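PDB 3R0E: mannose-specific lectin 1 chain 2 from Remusatia vivipara, which probably binds mannose, as one bulb-type domain of a beta-prism II lectin thought to agglutinate rabbit erythrocytes. Local coordinates for residues S81-Q85 / G86-L90. Numbering follows the deposited sequence.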
# COMPACT_ATOMS: atom_id res chain seq x y z
N SER B 81 1.31 -9.62 13.76
CA SER B 81 0.39 -9.88 12.66
C SER B 81 0.96 -10.87 11.64
O SER B 81 0.59 -10.84 10.47
CB SER B 81 0.00 -8.55 12.00
OG SER B 81 1.11 -7.91 11.36
N SER B 82 1.82 -11.77 12.09
CA SER B 82 2.42 -12.79 11.22
C SER B 82 1.37 -13.51 10.38
O SER B 82 0.31 -13.88 10.88
CB SER B 82 3.23 -13.80 12.03
OG SER B 82 4.22 -14.43 11.23
N SER B 83 1.67 -13.68 9.10
CA SER B 83 0.76 -14.31 8.14
C SER B 83 1.57 -15.14 7.13
O SER B 83 2.73 -15.47 7.36
CB SER B 83 -0.10 -13.24 7.45
OG SER B 83 -0.89 -13.77 6.40
N LYS B 84 0.96 -15.48 6.00
CA LYS B 84 1.59 -16.33 5.00
C LYS B 84 2.82 -15.64 4.36
O LYS B 84 2.81 -14.43 4.10
CB LYS B 84 0.55 -16.74 3.95
CG LYS B 84 1.04 -17.74 2.92
CD LYS B 84 0.28 -17.58 1.59
CE LYS B 84 1.10 -18.15 0.41
NZ LYS B 84 0.33 -18.13 -0.87
N GLN B 85 3.87 -16.42 4.11
CA GLN B 85 5.09 -15.93 3.50
C GLN B 85 4.82 -15.19 2.18
O GLN B 85 4.04 -15.65 1.34
CB GLN B 85 6.03 -17.10 3.25
CG GLN B 85 7.27 -16.76 2.43
CD GLN B 85 8.50 -16.54 3.29
OE1 GLN B 85 8.58 -17.02 4.42
NE2 GLN B 85 9.48 -15.83 2.74
N GLY B 86 5.46 -14.03 2.01
CA GLY B 86 5.45 -13.33 0.73
C GLY B 86 5.84 -11.86 0.80
O GLY B 86 6.50 -11.41 1.75
N GLU B 87 5.41 -11.11 -0.21
CA GLU B 87 5.69 -9.69 -0.29
C GLU B 87 4.60 -8.86 0.43
O GLU B 87 3.42 -9.00 0.12
CB GLU B 87 5.84 -9.30 -1.76
CG GLU B 87 6.30 -7.85 -1.99
CD GLU B 87 6.39 -7.48 -3.48
OE1 GLU B 87 6.81 -6.34 -3.77
OE2 GLU B 87 6.06 -8.33 -4.36
N TYR B 88 5.00 -8.01 1.38
CA TYR B 88 4.05 -7.15 2.09
C TYR B 88 4.37 -5.66 1.95
O TYR B 88 5.52 -5.29 1.69
CB TYR B 88 3.98 -7.52 3.58
CG TYR B 88 3.29 -8.84 3.84
CD1 TYR B 88 3.93 -10.06 3.57
CD2 TYR B 88 1.99 -8.87 4.34
CE1 TYR B 88 3.30 -11.25 3.79
CE2 TYR B 88 1.35 -10.08 4.58
CZ TYR B 88 2.01 -11.27 4.30
OH TYR B 88 1.38 -12.47 4.53
N VAL B 89 3.36 -4.82 2.11
CA VAL B 89 3.54 -3.38 2.08
C VAL B 89 2.78 -2.74 3.24
O VAL B 89 1.66 -3.14 3.54
CB VAL B 89 3.10 -2.76 0.71
CG1 VAL B 89 1.62 -2.97 0.44
CG2 VAL B 89 3.48 -1.28 0.62
N LEU B 90 3.43 -1.78 3.90
CA LEU B 90 2.76 -0.89 4.84
C LEU B 90 2.45 0.41 4.10
O LEU B 90 3.35 1.05 3.55
CB LEU B 90 3.64 -0.61 6.07
CG LEU B 90 3.24 0.49 7.07
CD1 LEU B 90 1.96 0.16 7.85
CD2 LEU B 90 4.39 0.80 8.05
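The ring of Tyr88 meets the carbonyl O of Lys84 at its edge and in its plane, while Ser83 CB approaches obliquely, 3.4 Å from Tyr88 OH. In-plane placement suits a phenol, whose O-H prefers to lie in the plane of the ring: Tyr88 OH donates to Lys84 O at 2.5 Å, a very short bond. Beside it, Ser83 OG stands 3.2 Å from Tyr88 OH, and any hydrogen bond there is weak. Serine is small enough for the backbone to run close to the phenol, and its OG places a second polar atom beside it. With Tyr88 CG anti to the carbonyl carbon (chi1 -71°), the ring reaches back across the bend to the residues before it, its hydroxyl meeting a main-chain carbonyl at the end of a buried tyrosine. Lys84 contributes its backbone here, and its extended side chain leads away, as befits an exposed, charged residue. At the bend, Gly86 has a phi of 162°, a backbone conformation open to glycine, since it has no CB to meet the carbonyl O of Gln85. Gly86 and Ser83 also bond through their backbones to His62 and Lys63, and Tyr88 packs on Pro103. The tyrosine just before strand 89-92 thus hydrogen-bonds back to the loop that follows strand 75-78, away from the probable mannose-binding site, where the chain passes from one sheet to another in the three-sheet beta-prism II fold of bulb-type lectins.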